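Beta sliding clamp (Bartonella birtlesii LL-WM9, PDB 6PTR) probably forms a ring-shaped head-to-tail dimer around DNA, tethering DNA polymerases and other proteins to the template and making synthesis processive. Local coordinates at residues V41-E46 with V50-T55; C136-S141 with L178-V183; K219-E224 with F240-V245; K237-F240 with V245-T248. All blocks are in the same frame, centred on the assembly; numbering follows the deposited sequence.

Contact 1: V41-E46 with V50-T55; sequences VLIDAE and VQLKAT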
# COMPACT_ATOMS: atom_id res chain seq x y z
N VAL C 41 -16.48 -7.45 18.28
CA VAL C 41 -16.26 -6.51 19.38
C VAL C 41 -17.48 -6.54 20.28
O VAL C 41 -18.63 -6.58 19.81
CB VAL C 41 -15.99 -5.08 18.87
CG1 VAL C 41 -17.10 -4.62 17.94
CG2 VAL C 41 -15.89 -4.10 20.06
N LEU C 42 -17.24 -6.59 21.59
CA LEU C 42 -18.32 -6.50 22.57
C LEU C 42 -18.66 -5.04 22.80
O LEU C 42 -17.77 -4.23 23.04
CB LEU C 42 -17.92 -7.15 23.89
CG LEU C 42 -18.86 -6.89 25.08
CD1 LEU C 42 -20.25 -7.49 24.82
CD2 LEU C 42 -18.26 -7.43 26.35
N ILE C 43 -19.95 -4.71 22.71
CA ILE C 43 -20.45 -3.37 23.01
C ILE C 43 -21.29 -3.51 24.26
O ILE C 43 -22.25 -4.28 24.26
CB ILE C 43 -21.30 -2.80 21.87
CG1 ILE C 43 -20.53 -2.82 20.55
CG2 ILE C 43 -21.76 -1.36 22.22
CD1 ILE C 43 -21.36 -2.29 19.39
N ASP C 44 -20.94 -2.77 25.32
CA ASP C 44 -21.64 -2.92 26.60
C ASP C 44 -22.03 -1.53 27.08
O ASP C 44 -21.15 -0.72 27.40
CB ASP C 44 -20.75 -3.63 27.64
CG ASP C 44 -21.56 -4.37 28.69
OD1 ASP C 44 -22.68 -3.93 29.02
OD2 ASP C 44 -21.06 -5.40 29.20
N ALA C 45 -23.34 -1.26 27.14
CA ALA C 45 -23.87 0.05 27.46
C ALA C 45 -24.59 -0.01 28.80
O ALA C 45 -25.59 -0.71 28.94
CB ALA C 45 -24.82 0.53 26.37
N GLU C 46 -24.08 0.71 29.79
CA GLU C 46 -24.71 0.72 31.11
C GLU C 46 -24.23 1.96 31.84
O GLU C 46 -23.09 2.39 31.64
CB GLU C 46 -24.34 -0.55 31.89
CG GLU C 46 -25.32 -0.99 32.92
CD GLU C 46 -24.81 -2.21 33.65
OE1 GLU C 46 -25.43 -2.59 34.67
OE2 GLU C 46 -23.79 -2.77 33.21
N VAL C 50 -20.46 3.54 27.51
CA VAL C 50 -20.36 2.45 26.55
C VAL C 50 -18.93 1.96 26.59
O VAL C 50 -17.99 2.76 26.50
CB VAL C 50 -20.72 2.91 25.13
CG1 VAL C 50 -20.36 1.83 24.11
CG2 VAL C 50 -22.21 3.24 25.07
N GLN C 51 -18.76 0.65 26.77
CA GLN C 51 -17.45 0.03 26.75
C GLN C 51 -17.36 -0.85 25.51
O GLN C 51 -18.30 -1.62 25.23
CB GLN C 51 -17.19 -0.81 27.99
CG GLN C 51 -15.76 -1.33 28.03
CD GLN C 51 -15.51 -2.32 29.14
OE1 GLN C 51 -15.00 -1.96 30.20
NE2 GLN C 51 -15.87 -3.58 28.90
N LEU C 52 -16.26 -0.72 24.78
CA LEU C 52 -15.92 -1.62 23.67
C LEU C 52 -14.82 -2.55 24.15
O LEU C 52 -13.87 -2.10 24.79
CB LEU C 52 -15.43 -0.83 22.45
CG LEU C 52 -16.40 0.25 21.97
CD1 LEU C 52 -15.84 1.00 20.78
CD2 LEU C 52 -17.78 -0.36 21.65
N LYS C 53 -14.94 -3.85 23.86
CA LYS C 53 -13.92 -4.81 24.28
C LYS C 53 -13.61 -5.72 23.10
O LYS C 53 -14.53 -6.17 22.40
CB LYS C 53 -14.43 -5.65 25.47
CG LYS C 53 -13.42 -6.66 26.03
CD LYS C 53 -14.02 -7.56 27.15
CE LYS C 53 -14.17 -6.85 28.47
NZ LYS C 53 -14.54 -7.82 29.55
N ALA C 54 -12.32 -5.99 22.86
CA ALA C 54 -11.92 -7.00 21.88
C ALA C 54 -10.81 -7.83 22.49
O ALA C 54 -10.10 -7.36 23.37
CB ALA C 54 -11.43 -6.37 20.55
N THR C 55 -10.65 -9.07 22.01
CA THR C 55 -9.64 -9.95 22.59
C THR C 55 -9.24 -10.98 21.55
O THR C 55 -10.02 -11.31 20.65
CB THR C 55 -10.13 -10.67 23.87
OG1 THR C 55 -9.05 -11.42 24.44
CG2 THR C 55 -11.25 -11.64 23.54

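Contact 2: C136-S141 with L178-V183; sequences CRFFLS and LKLRLV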
# COMPACT_ATOMS: atom_id res chain seq x y z
N CYS C 136 2.13 -6.05 41.70
CA CYS C 136 2.96 -4.86 41.49
C CYS C 136 2.12 -3.83 40.75
O CYS C 136 1.44 -4.18 39.78
CB CYS C 136 4.22 -5.22 40.69
SG CYS C 136 5.31 -3.82 40.28
N ARG C 137 2.18 -2.58 41.19
CA ARG C 137 1.40 -1.51 40.59
C ARG C 137 2.21 -0.22 40.70
O ARG C 137 2.65 0.13 41.80
CB ARG C 137 0.05 -1.37 41.30
CG ARG C 137 -0.84 -0.20 40.82
CD ARG C 137 -2.23 -0.32 41.43
NE ARG C 137 -3.17 0.68 40.94
CZ ARG C 137 -3.27 1.91 41.44
NH1 ARG C 137 -2.49 2.28 42.44
NH2 ARG C 137 -4.15 2.76 40.93
N PHE C 138 2.42 0.45 39.58
CA PHE C 138 3.18 1.70 39.58
C PHE C 138 2.74 2.52 38.37
O PHE C 138 1.92 2.08 37.57
CB PHE C 138 4.70 1.43 39.57
CG PHE C 138 5.19 0.67 38.37
CD1 PHE C 138 5.08 -0.71 38.31
CD2 PHE C 138 5.83 1.32 37.33
CE1 PHE C 138 5.55 -1.42 37.21
CE2 PHE C 138 6.30 0.62 36.23
CZ PHE C 138 6.17 -0.75 36.18
N PHE C 139 3.28 3.73 38.27
CA PHE C 139 2.90 4.66 37.21
C PHE C 139 4.13 5.14 36.47
O PHE C 139 5.19 5.34 37.07
CB PHE C 139 2.15 5.87 37.77
CG PHE C 139 0.85 5.53 38.46
CD1 PHE C 139 0.84 5.08 39.77
CD2 PHE C 139 -0.36 5.66 37.78
CE1 PHE C 139 -0.36 4.76 40.39
CE2 PHE C 139 -1.56 5.36 38.42
CZ PHE C 139 -1.55 4.90 39.71
N LEU C 140 3.99 5.31 35.15
CA LEU C 140 4.96 6.00 34.30
C LEU C 140 4.20 6.99 33.45
O LEU C 140 3.05 6.75 33.09
CB LEU C 140 5.70 5.06 33.35
CG LEU C 140 6.74 4.06 33.82
CD1 LEU C 140 7.29 3.32 32.59
CD2 LEU C 140 7.85 4.81 34.52
N SER C 141 4.84 8.10 33.08
CA SER C 141 4.19 8.96 32.10
C SER C 141 4.08 8.21 30.78
O SER C 141 4.93 7.38 30.44
CB SER C 141 4.95 10.28 31.91
OG SER C 141 6.18 10.08 31.23
N LEU C 178 17.90 2.10 41.79
CA LEU C 178 17.13 1.13 41.01
C LEU C 178 16.87 1.67 39.61
O LEU C 178 16.51 2.84 39.44
CB LEU C 178 15.78 0.83 41.68
CG LEU C 178 15.66 -0.21 42.79
CD1 LEU C 178 14.19 -0.51 43.04
CD2 LEU C 178 16.41 -1.47 42.42
N LYS C 179 17.07 0.82 38.62
CA LYS C 179 16.72 1.12 37.24
C LYS C 179 15.57 0.22 36.80
O LYS C 179 15.49 -0.93 37.22
CB LYS C 179 17.92 0.90 36.30
CG LYS C 179 19.07 1.86 36.55
CD LYS C 179 20.09 1.79 35.41
CE LYS C 179 21.20 2.81 35.58
NZ LYS C 179 22.39 2.23 36.26
N LEU C 180 14.69 0.77 35.98
CA LEU C 180 13.75 -0.02 35.20
C LEU C 180 14.32 -0.14 33.80
O LEU C 180 14.67 0.88 33.20
CB LEU C 180 12.37 0.64 35.14
CG LEU C 180 11.38 0.05 34.12
CD1 LEU C 180 10.97 -1.37 34.48
CD2 LEU C 180 10.15 0.98 34.04
N ARG C 181 14.46 -1.37 33.31
CA ARG C 181 15.14 -1.62 32.05
C ARG C 181 14.25 -2.43 31.13
O ARG C 181 13.49 -3.30 31.57
CB ARG C 181 16.48 -2.37 32.29
CG ARG C 181 17.21 -2.79 31.03
CD ARG C 181 18.58 -3.39 31.44
NE ARG C 181 19.56 -2.38 31.85
CZ ARG C 181 20.75 -2.66 32.36
NH1 ARG C 181 21.11 -3.93 32.55
NH2 ARG C 181 21.58 -1.68 32.69
N LEU C 182 14.33 -2.12 29.84
CA LEU C 182 13.71 -2.92 28.80
C LEU C 182 14.81 -3.37 27.86
O LEU C 182 15.64 -2.55 27.47
CB LEU C 182 12.68 -2.14 27.99
CG LEU C 182 11.33 -1.82 28.66
CD1 LEU C 182 11.50 -0.90 29.83
CD2 LEU C 182 10.42 -1.19 27.62
N VAL C 183 14.80 -4.66 27.52
CA VAL C 183 15.73 -5.25 26.55
C VAL C 183 14.93 -6.03 25.52
O VAL C 183 13.99 -6.77 25.84
CB VAL C 183 16.77 -6.17 27.23
CG1 VAL C 183 17.61 -6.92 26.16
CG2 VAL C 183 17.70 -5.36 28.13

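Contact 3: K219-E224 with F240-V245; sequences KLLSEE and FSLGSV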
# COMPACT_ATOMS: atom_id res chain seq x y z
N LYS C 219 0.86 1.56 19.02
CA LYS C 219 -0.06 2.28 18.14
C LYS C 219 -0.87 3.32 18.91
O LYS C 219 -1.12 4.42 18.41
CB LYS C 219 -1.01 1.30 17.44
CG LYS C 219 -0.35 0.42 16.38
CD LYS C 219 -1.30 -0.69 15.95
CE LYS C 219 -0.66 -1.65 14.96
NZ LYS C 219 -1.61 -2.75 14.62
N LEU C 220 -1.29 2.99 20.13
CA LEU C 220 -1.99 3.98 20.93
C LEU C 220 -1.06 5.11 21.34
O LEU C 220 -1.40 6.29 21.22
CB LEU C 220 -2.61 3.31 22.16
CG LEU C 220 -3.26 4.32 23.12
CD1 LEU C 220 -4.46 5.03 22.45
CD2 LEU C 220 -3.67 3.65 24.41
N LEU C 221 0.14 4.76 21.82
CA LEU C 221 1.09 5.77 22.27
C LEU C 221 1.54 6.70 21.14
O LEU C 221 1.88 7.86 21.40
CB LEU C 221 2.30 5.09 22.92
CG LEU C 221 1.95 4.44 24.26
CD1 LEU C 221 3.12 3.63 24.78
CD2 LEU C 221 1.60 5.52 25.27
N SER C 222 1.55 6.22 19.89
CA SER C 222 1.93 7.06 18.76
C SER C 222 1.03 8.28 18.63
O SER C 222 1.41 9.26 17.97
CB SER C 222 1.89 6.25 17.46
OG SER C 222 0.56 5.86 17.16
N GLU C 223 -0.15 8.24 19.22
CA GLU C 223 -1.04 9.40 19.16
C GLU C 223 -0.65 10.50 20.15
O GLU C 223 -1.35 11.53 20.21
CB GLU C 223 -2.48 8.96 19.41
CG GLU C 223 -2.93 7.78 18.58
CD GLU C 223 -4.36 7.36 18.93
OE1 GLU C 223 -5.03 8.08 19.70
OE2 GLU C 223 -4.81 6.30 18.44
N GLU C 224 0.43 10.31 20.91
CA GLU C 224 0.92 11.27 21.90
C GLU C 224 -0.11 11.45 23.02
O GLU C 224 -0.81 12.46 23.07
CB GLU C 224 1.25 12.61 21.23
N PHE C 240 -1.91 -2.37 31.23
CA PHE C 240 -1.59 -0.97 31.04
C PHE C 240 -2.90 -0.20 30.98
O PHE C 240 -3.72 -0.46 30.09
CB PHE C 240 -0.80 -0.73 29.76
CG PHE C 240 0.48 -1.49 29.67
CD1 PHE C 240 0.50 -2.80 29.22
CD2 PHE C 240 1.68 -0.88 30.02
CE1 PHE C 240 1.68 -3.51 29.14
CE2 PHE C 240 2.88 -1.59 29.92
CZ PHE C 240 2.87 -2.90 29.50
N SER C 241 -3.08 0.74 31.89
CA SER C 241 -4.28 1.58 31.89
C SER C 241 -3.86 3.01 31.58
O SER C 241 -3.00 3.57 32.26
CB SER C 241 -5.01 1.50 33.23
OG SER C 241 -5.41 0.17 33.49
N LEU C 242 -4.44 3.59 30.54
CA LEU C 242 -4.09 4.97 30.22
C LEU C 242 -5.29 5.59 29.52
O LEU C 242 -5.91 4.94 28.68
CB LEU C 242 -2.83 5.05 29.35
CG LEU C 242 -2.73 4.37 27.99
CD1 LEU C 242 -1.51 4.92 27.26
CD2 LEU C 242 -2.62 2.84 28.09
N GLY C 243 -5.61 6.82 29.89
CA GLY C 243 -6.81 7.44 29.35
C GLY C 243 -8.04 6.61 29.68
O GLY C 243 -8.25 6.18 30.82
N SER C 244 -8.86 6.36 28.66
CA SER C 244 -10.02 5.49 28.80
C SER C 244 -9.76 4.09 28.26
O SER C 244 -10.71 3.33 28.04
CB SER C 244 -11.21 6.11 28.09
OG SER C 244 -10.83 6.35 26.75
N VAL C 245 -8.50 3.73 28.06
CA VAL C 245 -8.12 2.47 27.42
C VAL C 245 -7.43 1.60 28.46
O VAL C 245 -6.62 2.09 29.26
CB VAL C 245 -7.20 2.72 26.20
CG1 VAL C 245 -6.78 1.40 25.56
CG2 VAL C 245 -7.91 3.61 25.20

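Contact 4: K237-F240 with V245-T248; sequences KIRF and VVFT. With EDO (1,2-ethanediol), chain Q.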
# COMPACT_ATOMS: atom_id res chain seq x y z
N LYS C 237 0.40 -12.02 34.04
CA LYS C 237 -0.29 -11.02 33.22
C LYS C 237 0.24 -9.63 33.50
O LYS C 237 0.75 -9.35 34.59
CB LYS C 237 -1.82 -11.00 33.47
CG LYS C 237 -2.60 -12.19 32.92
CD LYS C 237 -4.10 -11.95 33.09
CE LYS C 237 -4.95 -12.97 32.35
NZ LYS C 237 -6.39 -12.58 32.39
N ILE C 238 0.10 -8.74 32.53
CA ILE C 238 0.45 -7.34 32.69
C ILE C 238 -0.68 -6.50 32.13
O ILE C 238 -1.35 -6.90 31.17
CB ILE C 238 1.80 -7.00 32.01
CG1 ILE C 238 2.23 -5.58 32.35
CG2 ILE C 238 1.71 -7.19 30.48
CD1 ILE C 238 3.72 -5.32 31.96
N ARG C 239 -0.93 -5.36 32.75
CA ARG C 239 -2.04 -4.49 32.38
C ARG C 239 -1.53 -3.07 32.30
O ARG C 239 -0.79 -2.62 33.18
CB ARG C 239 -3.18 -4.58 33.39
CG ARG C 239 -4.30 -3.57 33.13
CD ARG C 239 -5.48 -3.80 34.06
NE ARG C 239 -6.20 -5.02 33.69
CZ ARG C 239 -7.14 -5.59 34.44
NH1 ARG C 239 -7.48 -5.07 35.61
NH2 ARG C 239 -7.74 -6.71 34.00
N PHE C 240 -1.91 -2.37 31.23
CA PHE C 240 -1.59 -0.97 31.04
C PHE C 240 -2.90 -0.20 30.98
O PHE C 240 -3.72 -0.46 30.09
CB PHE C 240 -0.80 -0.73 29.76
CG PHE C 240 0.48 -1.49 29.67
CD1 PHE C 240 0.50 -2.80 29.22
CD2 PHE C 240 1.68 -0.88 30.02
CE1 PHE C 240 1.68 -3.51 29.14
CE2 PHE C 240 2.88 -1.59 29.92
CZ PHE C 240 2.87 -2.90 29.50
N VAL C 245 -8.50 3.73 28.06
CA VAL C 245 -8.12 2.47 27.42
C VAL C 245 -7.43 1.60 28.46
O VAL C 245 -6.62 2.09 29.26
CB VAL C 245 -7.20 2.72 26.20
CG1 VAL C 245 -6.78 1.40 25.56
CG2 VAL C 245 -7.91 3.61 25.20
N VAL C 246 -7.75 0.31 28.44
CA VAL C 246 -7.02 -0.66 29.26
C VAL C 246 -6.57 -1.81 28.36
O VAL C 246 -7.39 -2.40 27.66
CB VAL C 246 -7.89 -1.19 30.41
CG1 VAL C 246 -7.09 -2.23 31.22
CG2 VAL C 246 -8.38 -0.07 31.33
N PHE C 247 -5.26 -2.11 28.38
CA PHE C 247 -4.65 -3.27 27.72
C PHE C 247 -4.29 -4.31 28.77
O PHE C 247 -3.53 -4.00 29.69
CB PHE C 247 -3.34 -2.93 27.02
CG PHE C 247 -3.46 -2.06 25.82
CD1 PHE C 247 -3.67 -2.61 24.57
CD2 PHE C 247 -3.29 -0.69 25.92
CE1 PHE C 247 -3.76 -1.80 23.44
CE2 PHE C 247 -3.37 0.13 24.80
CZ PHE C 247 -3.61 -0.43 23.56
N THR C 248 -4.76 -5.55 28.60
CA THR C 248 -4.33 -6.63 29.50
C THR C 248 -3.78 -7.77 28.66
O THR C 248 -4.45 -8.24 27.74
CB THR C 248 -5.47 -7.14 30.39
OG1 THR C 248 -6.09 -6.03 31.05
CG2 THR C 248 -4.89 -8.11 31.46
C1 EDO Q . -5.74 -11.56 28.75
O1 EDO Q . -5.66 -12.98 28.87
C2 EDO Q . -7.20 -11.15 28.76
O2 EDO Q . -7.60 -10.82 30.10

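Contact 1: V41-E46 with V50-T55
Ile43 and Leu52 face each other across an antiparallel hairpin as a non-hydrogen-bonded pair, their side chains side by side and pointing the same way. From CB, Ile43 splits into two arms. CG2, anti to the backbone N, lies 4.0 Å from Val50 CG1; CG1, turned back beside the N (chi1 -55°), packs on Leu52 CD2 at 3.9 Å, and CD1 then turns away from Leu52. Further along the same face, Ala45 CB meets Val50 CG2 at 4.0 Å.

Leu42 with Lys53 and Asp44 with Gln51 are the hydrogen-bonded pairs, each closed by two backbone bonds. The straightest runs from Gln51 N to Asp44 O, 2.8 Å long with 170° at the hydrogen. The side chains of Leu42, Asp44, Gln51 and Lys53 occupy the other face, where Leu42 CB sits 4.1 Å from Lys53 CB. The carboxylate of Asp44 leads away from Gln51 to a salt bridge with Lys123.

The hairpin lies inside the N-terminal domain, with strand 71-78 bonded beside 41-46 and strand 59-69 beside 50-55; on the Ile43 face, helix 15-26 covers Leu52 through Phe18, Ser21 and Val25.

Contact 2: C136-S141 with L178-V183
Leu140 and Leu180 reach toward each other from strands of two different sheets and meet tip to tip, Leu140 CD1 lying 4.0 Å from Leu180 CD2. The same Leu180 methyl also approaches the ring of Phe138, 4.4 Å from its CE2, and comes to that ring obliquely. One methyl thus serves two partners that stand two residues apart on strand 136-141, where the alternation of a beta strand turns both toward Leu180.

The torsions explain the reach. Leu180 carries CG anti to its backbone N (chi1 168°), which extends CD2 toward strand 136-141, whereas Leu140 places CG beside the N and opposite the carbonyl carbon (chi1 -71°). The backbones stay well separated: the alpha carbons of Leu140 and Leu180 are 10.7 Å apart. The contact is apolar and made by the ends of the side chains, and all three residues are buried.

Both Phe138 and Leu140 also touch Pro198, and Leu140 packs on Met195 of strand 189-196, the neighbour of 179-185. Strand 136-141 is bonded to 228-233 as the outermost strand, within this chain, of one eight-stranded sheet, while 179-185 lies between 167-173 and 189-196 in the other; these side chains bridge the two sheets within the central domain.

Contact 3: K219-E224 with F240-V245
Leu220, near the end of helix 211-221, reaches tip to tip toward Leu242 at the turn of a beta hairpin, a helix-on-sheet contact of the central domain of the clamp. Its CG stands anti to the backbone N (chi1 175°), which sends CD2 outward to touch Leu242 CG at 3.8 Å and, beside it, Val245 CG1 at 4.0 Å. That single methyl settles between the two residues that begin and end the type II' turn Leu242-Val245, whose Gly243 has a positive phi. Arg24 of helix 15-26 also packs against Leu220 and Val245.

Next in sequence, Leu221 crosses Leu242 at about a right angle. It also packs on Ala142, Leu145, Lys146 and Leu149 of helix 142-152, so this leucine joins two helices to the hairpin.

Leu221 to Glu224 forms a type I turn closed by Glu224 N to Leu221 O at 2.9 Å, and Glu223 sends OE1 to a salt bridge with Arg24.

Leu242 meets both leucines from a rotamer with CG between its backbone N and carbonyl carbon (chi1 59°); from there its CD1 lies 3.7 Å from Leu221 CD2.

Contact 4: K237-F240 with V245-T248
Arg239 NE donates a 2.8 Å hydrogen bond to Thr248 OG1, nearly straight at 161° and close to the guanidinium plane, so the hydroxyl meets the group at its edge. Arg239 reaches it with a chain extended to CD and then bent at chi3 (-71°), which swings NE back over the neighbouring strand. On the Thr248 side, OG1 is beside the backbone N and opposite the carbonyl carbon, the branch that faces the arginine.

Two backbone bonds pair Phe240 with Phe247: Phe240 N to Phe247 O and Phe247 N to Phe240 O, both 2.8 Å. Arg239 and Thr248 form the adjacent non-hydrogen-bonded pair, where Arg239 CA comes within 3.1 Å of Phe247 O in a CA-H...O contact.

Apolar contacts flank these bonds. Val246 CG1 lies 3.6 Å from Arg239 CD, against the CG-CD part of the arginine. On the other face, Phe240 CB and Phe247 CB are 4.3 Å apart, and both side chains pack on Leu217 of helix 211-221. At the open end, Lys237 NZ donates a hydrogen bond to O2 of a 1,2-ethanediol at 3.1 Å, probably a molecule from the crystallisation liquor, which Ser129 OG also holds.

Strands 237-242 and 245-250 make an antiparallel beta hairpin within an eight-stranded sheet, with strand 59-69 of the N-terminal domain bonded alongside 245-250, the continuous sheet across domains known from sliding clamps.

How the contacts relate
All four contacts reach one eight-stranded sheet. Contacts 2 and 3 involve buried side chains alone, whereas contacts 1 and 4 also carry partly exposed polar residues: Asp44, Gln51 and Lys53 in one, Lys237 and Arg239 in the other. Contacts 1 and 4 are hairpins linked through strand 59-69, which lies between them; both rely on paired backbone bonds, and contact 4 adds an arginine-threonine bond. Contacts 2 and 3 are apolar, made mainly by leucine methyls joining the sheet to a second sheet or a helix. Contacts 3 and 4 share Phe240 and Val245 and touch directly, Leu220 CD2 lying 3.6 Å from Phe247 CE2. Contact 2 is the most remote from contact 1, about 30 Å between centres.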